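Local atomic coordinates of UDP-N-acetylenolpyruvoylglucosamine reductase (Listeria monocytogenes, PDB entry 3TX1), a protein that reduces UDP-N-acetylenolpyruvoylglucosamine to UDP-N-acetylmuramate with NADPH, using FAD as cofactor, in the biosynthesis of peptidoglycan for the bacterial cell wall. Residues A230-K234 / Q235-Y239; A271-L275 / K276-F280; G148-G151 / G152-M156. All coordinates share one frame; numbering follows the deposited sequence.

Contact 1: A230-K234 / Q235-Y239; sequences AREAK and QPLEY. With FAD (flavin-adenine dinucleotide), chain B.
One nitrogen of R231, NH2, serves both Q235 and the flavin: it donates to Q235 OE1 at 2.8 Å and to FAD N5 at 3.3 Å, with a weak third bond to FAD O4. The other terminal nitrogen takes the straighter route to the flavin carbonyl, NH1 to FAD O4 at 3.0 Å with an N-H...O angle of 164°. R231 leaves the last part of helix 217-234 with CG anti to the backbone N (chi1 -176°) and is bent at chi3, which brings the guanidinium edge to FAD C4 and O4. Q235, four residues on, runs out extended beside it, its amide plane turned 75° from the guanidinium. A weak backbone bond, Q235 N to R231 O, joins the same two residues as the chain leaves the helix. L237 crosses R231 and E232 at about a right angle, its methyls on their methylenes: CD2 is 4.0 Å from R231 CD and CD1 3.9 Å from E232 CG. The amide oxygen thus steadies the guanidinium, and a positive charge beside N5 and O4 would be expected to favour the reduced, electron-rich flavin.

Contact 2: A271-L275 / K276-F280; sequences AQVSL and KHAGF. With SO4 (sulfate ion), chain F.
The H277 imidazole carries F280 on one face, with CE1 of the phenyl ring 3.9 Å above the plane and over its centre; G279 N and O1 of a sulfate lie at its edge, in plane. H277 NE2 reaches that sulfate, probably from the crystallisation liquor, through a weak bond to O4 at 3.4 Å, while ND1 is bound to K234 O. Both rings belong to the connection between antiparallel strands 271-273 and 281-283, a hairpin in the C-terminal domain whose return includes a type I turn from H277 to F280. Within that turn F280 N bonds to H277 O. The connection is closed by S274 N, which gives F280 O a bond of 2.7 Å approached nearly end-on to the carbonyl. S274 also fixes the loop through its side chain: with OG anti to the backbone N (chi1 162°), the hydroxyl oxygen reaches the N-H groups of K276 and H277 and accepts from both. V273 meets A278, CG1 to CB at 4.2 Å, and both side chains pack against I258 of helix 254-260. F280 touches FAD and lies near S244, the predicted proton donor, so the hairpin places one aromatic side chain beside the cofactor and the predicted active site. At S274 OG the two incoming bonds are 2.8 Å from H277 N, nearly straight at 167°, and 2.7 Å from K276 N, more bent at 144°.

Contact 3: G148-G151 / G152-M156; sequences GSIG and GALHM. With FAD (flavin-adenine dinucleotide), chain B; SO4 (sulfate ion), chain E.
The backbone bonds A153 N to S149 O and L154 N to I150 O, both 2.9 Å, open helix 150-156, followed by H155 N to G151 O; just before them lies G148, whose backbone angles (phi 103°, psi 179°) call for glycine. S149 is the N-cap. Its OG, lying between the backbone N and carbonyl carbon at chi1 84°, accepts from G152 N at 2.9 Å and donates to FAD O1P, so the hydroxyl joins helix start to phosphate. S149 N gives the same oxygen a second bond of 2.8 Å. G151 and G152, without side chains, let FAD lie directly against the backbone; G151 CA is 3.3 Å from FAD N6A. H155 lays one ring face on the adenosine ribose, with FAD C1B 3.5 Å above the plane and offset toward the rim. Its NE2 makes weak bonds to a sulfate, probably from the crystallisation liquor, that K316 also binds. Away from the cofactor, I150 CG2 and L154 CD2 meet at 4.3 Å and pack on strand 204-214. A capped, glycine-rich helix start that presents a backbone N-H and a hydroxyl to one phosphate oxygen is part of the FAD site of this PCMH-type domain.

In the fold
Along the chain the three contacts come in series, and none nests in or crosses another. Contact 3 comes first, at the start of helix 150-156 in the FAD-binding domain, about 5 Å from the centre of the chain. Contact 1 follows where helix 217-234 gives way to a loop, and contact 2 closes the connection between strands 271-273 and 281-283; both lie in the C-terminal domain. These two touch: K276 NZ probably hydrogen-bonds to the carbonyl oxygens of E232 and Q235, and P236 packs on S274, tying the helix end to the hairpin. Contact 3 stands about 20 Å from contact 1, centre to centre, yet FAD spans the gap, a phosphate and the adenosine at 148-156 and its flavin at R231.

Contact 1: A230-K234 / Q235-Y239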
loop_
_atom_site.group_PDB
_atom_site.type_symbol
_atom_site.label_atom_id
_atom_site.label_comp_id
_atom_site.label_asym_id
_atom_site.label_seq_id
_atom_site.Cartn_x
_atom_site.Cartn_y
_atom_site.Cartn_z
ATOM N N ALA A 230 -19.038 -2.994 8.913
ATOM C CA ALA A 230 -18.475 -1.795 9.539
ATOM C C ALA A 230 -17.785 -0.869 8.533
ATOM O O ALA A 230 -18.128 0.302 8.426
ATOM C CB ALA A 230 -17.529 -2.159 10.658
ATOM N N ARG A 231 -16.840 -1.418 7.771
ATOM C CA ARG A 231 -16.110 -0.643 6.833
ATOM C C ARG A 231 -17.025 -0.086 5.766
ATOM O O ARG A 231 -16.956 1.101 5.445
ATOM C CB ARG A 231 -15.037 -1.507 6.203
ATOM C CG ARG A 231 -14.119 -0.757 5.246
ATOM C CD ARG A 231 -13.181 -1.689 4.518
ATOM N NE ARG A 231 -12.136 -2.212 5.387
ATOM C CZ ARG A 231 -11.023 -1.555 5.719
ATOM N NH1 ARG A 231 -10.108 -2.132 6.483
ATOM N NH2 ARG A 231 -10.797 -0.324 5.264
ATOM N N GLU A 232 -17.884 -0.928 5.207
ATOM C CA GLU A 232 -18.762 -0.453 4.152
ATOM C C GLU A 232 -19.618 0.693 4.595
ATOM O O GLU A 232 -19.838 1.616 3.851
ATOM C CB GLU A 232 -19.648 -1.550 3.626
ATOM C CG GLU A 232 -18.893 -2.553 2.784
ATOM C CD GLU A 232 -19.810 -3.641 2.275
ATOM O OE1 GLU A 232 -20.932 -3.760 2.806
ATOM O OE2 GLU A 232 -19.412 -4.369 1.343
ATOM N N ALA A 233 -20.069 0.645 5.836
ATOM C CA ALA A 233 -20.923 1.690 6.380
ATOM C C ALA A 233 -20.214 3.029 6.433
ATOM O O ALA A 233 -20.859 4.068 6.351
ATOM C CB ALA A 233 -21.376 1.305 7.776
ATOM N N LYS A 234 -18.889 3.016 6.529
ATOM C CA LYS A 234 -18.178 4.245 6.766
ATOM C C LYS A 234 -17.175 4.706 5.752
ATOM O O LYS A 234 -16.632 5.787 5.882
ATOM C CB LYS A 234 -17.503 4.131 8.111
ATOM C CG LYS A 234 -18.503 4.120 9.257
ATOM C CD LYS A 234 -17.747 4.087 10.570
ATOM C CE LYS A 234 -18.546 4.705 11.702
ATOM N NZ LYS A 234 -17.588 4.965 12.816
ATOM N N GLN A 235 -16.935 3.904 4.730
ATOM C CA GLN A 235 -15.927 4.228 3.763
ATOM C C GLN A 235 -16.425 4.213 2.349
ATOM O O GLN A 235 -17.311 3.421 2.027
ATOM C CB GLN A 235 -14.804 3.259 3.909
ATOM C CG GLN A 235 -14.159 3.436 5.250
ATOM C CD GLN A 235 -12.930 2.585 5.451
ATOM O OE1 GLN A 235 -12.477 1.835 4.558
ATOM N NE2 GLN A 235 -12.346 2.730 6.635
ATOM N N PRO A 236 -15.903 5.136 1.510
ATOM C CA PRO A 236 -16.276 5.125 0.106
ATOM C C PRO A 236 -15.466 4.038 -0.553
ATOM O O PRO A 236 -14.300 4.263 -0.883
ATOM C CB PRO A 236 -15.801 6.485 -0.415
ATOM C CG PRO A 236 -14.987 7.106 0.646
ATOM C CD PRO A 236 -14.943 6.211 1.840
ATOM N N LEU A 237 -16.011 2.838 -0.688
ATOM C CA LEU A 237 -15.221 1.793 -1.328
ATOM C C LEU A 237 -15.503 1.782 -2.827
ATOM O O LEU A 237 -14.728 1.222 -3.610
ATOM C CB LEU A 237 -15.488 0.438 -0.697
ATOM C CG LEU A 237 -15.299 0.243 0.813
ATOM C CD1 LEU A 237 -15.623 -1.221 1.169
ATOM C CD2 LEU A 237 -13.922 0.709 1.342
ATOM N N GLU A 238 -16.609 2.431 -3.204
ATOM C CA GLU A 238 -17.029 2.547 -4.592
ATOM C C GLU A 238 -16.041 3.399 -5.416
ATOM O O GLU A 238 -15.770 3.081 -6.578
ATOM C CB GLU A 238 -18.481 3.072 -4.702
ATOM C CG GLU A 238 -18.809 4.415 -4.005
ATOM C CD GLU A 238 -19.133 4.317 -2.491
ATOM O OE1 GLU A 238 -19.914 5.178 -2.023
ATOM O OE2 GLU A 238 -18.646 3.397 -1.756
ATOM N N TYR A 239 -15.454 4.429 -4.802
ATOM C CA TYR A 239 -14.573 5.333 -5.533
ATOM C C TYR A 239 -13.129 5.002 -5.408
ATOM O O TYR A 239 -12.704 4.542 -4.359
ATOM C CB TYR A 239 -14.706 6.757 -5.011
ATOM C CG TYR A 239 -16.026 7.355 -5.319
ATOM C CD1 TYR A 239 -16.985 7.448 -4.335
ATOM C CD2 TYR A 239 -16.334 7.775 -6.601
ATOM C CE1 TYR A 239 -18.219 7.959 -4.605
ATOM C CE2 TYR A 239 -17.558 8.303 -6.883
ATOM C CZ TYR A 239 -18.496 8.383 -5.871
ATOM O OH TYR A 239 -19.747 8.879 -6.096
HETATM P PA FAD B . 1.516 0.943 -2.080
HETATM O O1A FAD B . 1.774 0.474 -3.472
HETATM O O2A FAD B . 0.505 2.027 -1.840
HETATM O O5B FAD B . 2.874 1.515 -1.460
HETATM C C5B FAD B . 2.861 1.491 -0.036
HETATM C C4B FAD B . 4.255 1.567 0.549
HETATM O O4B FAD B . 4.804 0.267 0.694
HETATM C C3B FAD B . 5.273 2.355 -0.247
HETATM O O3B FAD B . 6.259 2.822 0.706
HETATM C C2B FAD B . 5.881 1.248 -1.108
HETATM O O2B FAD B . 7.179 1.478 -1.691
HETATM C C1B FAD B . 5.985 0.150 -0.091
HETATM N N9A FAD B . 5.894 -1.145 -0.742
HETATM C C8A FAD B . 4.919 -1.599 -1.545
HETATM N N7A FAD B . 5.179 -2.898 -1.861
HETATM C C5A FAD B . 6.318 -3.296 -1.252
HETATM C C6A FAD B . 7.187 -4.500 -1.180
HETATM N N6A FAD B . 6.915 -5.658 -1.843
HETATM N N1A FAD B . 8.291 -4.418 -0.407
HETATM C C2A FAD B . 8.613 -3.325 0.272
HETATM N N3A FAD B . 7.911 -2.191 0.233
HETATM C C4A FAD B . 6.778 -2.117 -0.500
HETATM N N1 FAD B . -4.329 0.624 5.579
HETATM C C2 FAD B . -4.519 0.088 6.809
HETATM O O2 FAD B . -3.533 -0.195 7.510
HETATM N N3 FAD B . -5.721 -0.201 7.327
HETATM C C4 FAD B . -6.862 0.043 6.697
HETATM O O4 FAD B . -7.969 -0.204 7.229
HETATM C C4X FAD B . -6.737 0.628 5.355
HETATM N N5 FAD B . -7.831 0.898 4.649
HETATM C C5X FAD B . -7.773 1.434 3.421
HETATM C C6 FAD B . -8.960 1.667 2.744
HETATM C C7 FAD B . -8.946 2.186 1.476
HETATM C C7M FAD B . -10.245 2.450 0.760
HETATM C C8 FAD B . -7.626 2.470 0.869
HETATM C C8M FAD B . -7.524 3.045 -0.497
HETATM C C9 FAD B . -6.455 2.236 1.538
HETATM C C9A FAD B . -6.479 1.726 2.813
HETATM N N10 FAD B . -5.284 1.453 3.523
HETATM C C10 FAD B . -5.392 0.904 4.814
HETATM C "C1'" FAD B . -3.973 1.774 2.929
HETATM C "C2'" FAD B . -3.406 0.607 2.154
HETATM O "O2'" FAD B . -4.435 -0.332 1.854
HETATM C "C3'" FAD B . -2.347 -0.126 2.957
HETATM O "O3'" FAD B . -1.389 0.849 3.346
HETATM C "C4'" FAD B . -1.693 -1.199 2.092
HETATM O "O4'" FAD B . -1.091 -2.224 2.896
HETATM C "C5'" FAD B . -0.711 -0.627 1.086
HETATM O "O5'" FAD B . -0.595 -1.568 0.046
HETATM P P FAD B . 0.002 -1.250 -1.382
HETATM O O1P FAD B . 0.432 -2.570 -1.913
HETATM O O2P FAD B . -1.072 -0.474 -2.064
HETATM O O3P FAD B . 1.211 -0.291 -1.121
#

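Contact 2: A271-L275 / K276-F280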
loop_
_atom_site.group_PDB
_atom_site.type_symbol
_atom_site.label_atom_id
_atom_site.label_comp_id
_atom_site.label_asym_id
_atom_site.label_seq_id
_atom_site.Cartn_x
_atom_site.Cartn_y
_atom_site.Cartn_z
ATOM N N ALA A 271 -10.934 15.643 -7.736
ATOM C CA ALA A 271 -10.709 15.141 -6.404
ATOM C C ALA A 271 -11.712 15.755 -5.436
ATOM O O ALA A 271 -12.068 16.926 -5.553
ATOM C CB ALA A 271 -9.287 15.455 -5.975
ATOM N N GLN A 272 -12.165 14.969 -4.464
ATOM C CA GLN A 272 -13.143 15.460 -3.490
ATOM C C GLN A 272 -12.909 14.944 -2.089
ATOM O O GLN A 272 -12.567 13.790 -1.909
ATOM C CB GLN A 272 -14.548 15.075 -3.923
ATOM C CG GLN A 272 -15.636 15.677 -3.040
ATOM C CD GLN A 272 -17.016 15.220 -3.438
ATOM O OE1 GLN A 272 -17.205 14.058 -3.810
ATOM N NE2 GLN A 272 -18.003 16.113 -3.333
ATOM N N VAL A 273 -13.033 15.809 -1.105
ATOM C CA VAL A 273 -12.977 15.353 0.263
ATOM C C VAL A 273 -14.278 14.590 0.400
ATOM O O VAL A 273 -15.353 15.192 0.268
ATOM C CB VAL A 273 -12.958 16.528 1.249
ATOM C CG1 VAL A 273 -13.072 16.024 2.665
ATOM C CG2 VAL A 273 -11.693 17.343 1.047
ATOM N N SER A 274 -14.188 13.281 0.610
ATOM C CA SER A 274 -15.358 12.395 0.560
ATOM C C SER A 274 -16.585 12.854 1.317
ATOM O O SER A 274 -16.501 13.203 2.480
ATOM C CB SER A 274 -14.979 11.001 1.058
ATOM O OG SER A 274 -16.129 10.273 1.400
ATOM N N LEU A 275 -17.743 12.830 0.677
ATOM C CA LEU A 275 -18.979 13.146 1.418
ATOM C C LEU A 275 -19.346 12.019 2.354
ATOM O O LEU A 275 -20.259 12.153 3.138
ATOM C CB LEU A 275 -20.178 13.387 0.505
ATOM C CG LEU A 275 -20.195 14.703 -0.245
ATOM C CD1 LEU A 275 -21.197 14.582 -1.373
ATOM C CD2 LEU A 275 -20.520 15.857 0.674
ATOM N N LYS A 276 -18.649 10.903 2.272
ATOM C CA LYS A 276 -18.992 9.825 3.158
ATOM C C LYS A 276 -18.029 9.745 4.359
ATOM O O LYS A 276 -18.468 9.478 5.474
ATOM C CB LYS A 276 -19.098 8.512 2.393
ATOM C CG LYS A 276 -19.493 7.348 3.254
ATOM C CD LYS A 276 -19.346 6.125 2.394
ATOM C CE LYS A 276 -20.186 4.982 2.934
ATOM N NZ LYS A 276 -20.263 3.935 1.886
ATOM N N HIS A 277 -16.748 10.009 4.131
ATOM C CA HIS A 277 -15.743 9.998 5.201
ATOM C C HIS A 277 -14.800 11.153 4.933
ATOM O O HIS A 277 -13.976 11.109 4.004
ATOM C CB HIS A 277 -14.961 8.683 5.171
ATOM C CG HIS A 277 -14.098 8.465 6.376
ATOM N ND1 HIS A 277 -14.275 7.422 7.213
ATOM C CD2 HIS A 277 -13.071 9.224 6.912
ATOM C CE1 HIS A 277 -13.379 7.483 8.214
ATOM N NE2 HIS A 277 -12.652 8.590 8.048
ATOM N N ALA A 278 -14.891 12.205 5.734
ATOM C CA ALA A 278 -14.121 13.397 5.409
ATOM C C ALA A 278 -12.630 13.201 5.373
ATOM O O ALA A 278 -11.950 14.061 4.848
ATOM C CB ALA A 278 -14.472 14.551 6.311
ATOM N N GLY A 279 -12.111 12.092 5.917
ATOM C CA GLY A 279 -10.658 11.854 5.928
ATOM C C GLY A 279 -10.138 11.142 4.682
ATOM O O GLY A 279 -8.953 10.792 4.608
ATOM N N PHE A 280 -11.038 10.938 3.717
ATOM C CA PHE A 280 -10.756 10.320 2.436
ATOM C C PHE A 280 -10.913 11.311 1.300
ATOM O O PHE A 280 -11.905 12.044 1.218
ATOM C CB PHE A 280 -11.791 9.266 2.139
ATOM C CG PHE A 280 -11.494 7.921 2.702
ATOM C CD1 PHE A 280 -11.509 7.693 4.076
ATOM C CD2 PHE A 280 -11.340 6.843 1.859
ATOM C CE1 PHE A 280 -11.280 6.415 4.608
ATOM C CE2 PHE A 280 -11.151 5.564 2.389
ATOM C CZ PHE A 280 -11.114 5.345 3.765
HETATM S S SO4 F . -10.535 9.266 11.356
HETATM O O1 SO4 F . -10.639 7.789 11.379
HETATM O O2 SO4 F . -11.871 9.864 11.615
HETATM O O3 SO4 F . -9.565 9.742 12.374
HETATM O O4 SO4 F . -10.050 9.697 10.021
#

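Contact 3: G148-G151 / G152-M156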
loop_
_atom_site.group_PDB
_atom_site.type_symbol
_atom_site.label_atom_id
_atom_site.label_comp_id
_atom_site.label_asym_id
_atom_site.label_seq_id
_atom_site.Cartn_x
_atom_site.Cartn_y
_atom_site.Cartn_z
ATOM N N GLY A 148 -4.702 -3.424 -1.373
ATOM C CA GLY A 148 -3.259 -3.443 -1.524
ATOM C C GLY A 148 -2.596 -4.801 -1.518
ATOM O O GLY A 148 -3.243 -5.832 -1.351
ATOM N N SER A 149 -1.272 -4.771 -1.673
ATOM C CA SER A 149 -0.473 -5.976 -1.759
ATOM C C SER A 149 0.112 -6.375 -0.419
ATOM O O SER A 149 0.240 -5.539 0.482
ATOM C CB SER A 149 0.708 -5.728 -2.725
ATOM O OG SER A 149 1.821 -5.084 -2.072
ATOM N N ILE A 150 0.568 -7.623 -0.340
ATOM C CA ILE A 150 1.242 -8.140 0.863
ATOM C C ILE A 150 2.526 -7.359 1.122
ATOM O O ILE A 150 2.854 -7.052 2.267
ATOM C CB ILE A 150 1.566 -9.645 0.751
ATOM C CG1 ILE A 150 0.287 -10.466 0.881
ATOM C CG2 ILE A 150 2.535 -10.073 1.843
ATOM C CD1 ILE A 150 -0.427 -10.348 2.229
ATOM N N GLY A 151 3.241 -7.017 0.056
ATOM C CA GLY A 151 4.440 -6.242 0.223
ATOM C C GLY A 151 4.140 -4.922 0.877
ATOM O O GLY A 151 4.915 -4.462 1.698
ATOM N N GLY A 152 3.023 -4.301 0.504
ATOM C CA GLY A 152 2.663 -2.977 1.045
ATOM C C GLY A 152 2.254 -3.156 2.485
ATOM O O GLY A 152 2.646 -2.376 3.377
ATOM N N ALA A 153 1.495 -4.226 2.721
ATOM C CA ALA A 153 1.082 -4.581 4.069
ATOM C C ALA A 153 2.272 -4.706 5.027
ATOM O O ALA A 153 2.248 -4.111 6.111
ATOM C CB ALA A 153 0.286 -5.874 4.070
ATOM N N LEU A 154 3.314 -5.449 4.665
ATOM C CA LEU A 154 4.406 -5.563 5.634
ATOM C C LEU A 154 5.130 -4.224 5.774
ATOM O O LEU A 154 5.603 -3.843 6.864
ATOM C CB LEU A 154 5.408 -6.656 5.303
ATOM C CG LEU A 154 4.898 -8.047 4.984
ATOM C CD1 LEU A 154 5.946 -9.033 5.443
ATOM C CD2 LEU A 154 3.568 -8.390 5.616
ATOM N N HIS A 155 5.200 -3.505 4.664
ATOM C CA HIS A 155 5.903 -2.267 4.695
ATOM C C HIS A 155 5.204 -1.308 5.628
ATOM O O HIS A 155 5.842 -0.619 6.416
ATOM C CB HIS A 155 6.079 -1.700 3.299
ATOM C CG HIS A 155 6.901 -0.467 3.290
ATOM N ND1 HIS A 155 8.257 -0.495 3.213
ATOM C CD2 HIS A 155 6.543 0.866 3.456
ATOM C CE1 HIS A 155 8.736 0.768 3.282
ATOM N NE2 HIS A 155 7.683 1.600 3.420
ATOM N N MET A 156 3.880 -1.318 5.602
ATOM C CA MET A 156 3.101 -0.403 6.413
ATOM C C MET A 156 2.649 -0.920 7.783
ATOM O O MET A 156 1.973 -0.207 8.515
ATOM C CB MET A 156 1.834 -0.082 5.636
ATOM C CG MET A 156 2.059 0.581 4.299
ATOM S SD MET A 156 2.917 2.149 4.497
ATOM C CE MET A 156 2.165 2.785 5.995
HETATM P PA FAD B . 1.516 0.943 -2.080
HETATM O O1A FAD B . 1.774 0.474 -3.472
HETATM O O2A FAD B . 0.505 2.027 -1.840
HETATM O O5B FAD B . 2.874 1.515 -1.460
HETATM C C5B FAD B . 2.861 1.491 -0.036
HETATM C C4B FAD B . 4.255 1.567 0.549
HETATM O O4B FAD B . 4.804 0.267 0.694
HETATM C C3B FAD B . 5.273 2.355 -0.247
HETATM O O3B FAD B . 6.259 2.822 0.706
HETATM C C2B FAD B . 5.881 1.248 -1.108
HETATM O O2B FAD B . 7.179 1.478 -1.691
HETATM C C1B FAD B . 5.985 0.150 -0.091
HETATM N N9A FAD B . 5.894 -1.145 -0.742
HETATM C C8A FAD B . 4.919 -1.599 -1.545
HETATM N N7A FAD B . 5.179 -2.898 -1.861
HETATM C C5A FAD B . 6.318 -3.296 -1.252
HETATM C C6A FAD B . 7.187 -4.500 -1.180
HETATM N N6A FAD B . 6.915 -5.658 -1.843
HETATM N N1A FAD B . 8.291 -4.418 -0.407
HETATM C C2A FAD B . 8.613 -3.325 0.272
HETATM N N3A FAD B . 7.911 -2.191 0.233
HETATM C C4A FAD B . 6.778 -2.117 -0.500
HETATM N N1 FAD B . -4.329 0.624 5.579
HETATM C C2 FAD B . -4.519 0.088 6.809
HETATM O O2 FAD B . -3.533 -0.195 7.510
HETATM N N3 FAD B . -5.721 -0.201 7.327
HETATM C C4 FAD B . -6.862 0.043 6.697
HETATM O O4 FAD B . -7.969 -0.204 7.229
HETATM C C4X FAD B . -6.737 0.628 5.355
HETATM N N5 FAD B . -7.831 0.898 4.649
HETATM C C5X FAD B . -7.773 1.434 3.421
HETATM C C6 FAD B . -8.960 1.667 2.744
HETATM C C7 FAD B . -8.946 2.186 1.476
HETATM C C7M FAD B . -10.245 2.450 0.760
HETATM C C8 FAD B . -7.626 2.470 0.869
HETATM C C8M FAD B . -7.524 3.045 -0.497
HETATM C C9 FAD B . -6.455 2.236 1.538
HETATM C C9A FAD B . -6.479 1.726 2.813
HETATM N N10 FAD B . -5.284 1.453 3.523
HETATM C C10 FAD B . -5.392 0.904 4.814
HETATM C "C1'" FAD B . -3.973 1.774 2.929
HETATM C "C2'" FAD B . -3.406 0.607 2.154
HETATM O "O2'" FAD B . -4.435 -0.332 1.854
HETATM C "C3'" FAD B . -2.347 -0.126 2.957
HETATM O "O3'" FAD B . -1.389 0.849 3.346
HETATM C "C4'" FAD B . -1.693 -1.199 2.092
HETATM O "O4'" FAD B . -1.091 -2.224 2.896
HETATM C "C5'" FAD B . -0.711 -0.627 1.086
HETATM O "O5'" FAD B . -0.595 -1.568 0.046
HETATM P P FAD B . 0.002 -1.250 -1.382
HETATM O O1P FAD B . 0.432 -2.570 -1.913
HETATM O O2P FAD B . -1.072 -0.474 -2.064
HETATM O O3P FAD B . 1.211 -0.291 -1.121
HETATM S S SO4 E . 9.131 4.671 4.040
HETATM O O1 SO4 E . 10.123 3.572 4.164
HETATM O O2 SO4 E . 8.072 4.497 5.063
HETATM O O3 SO4 E . 9.814 5.975 4.214
HETATM O O4 SO4 E . 8.512 4.662 2.692
#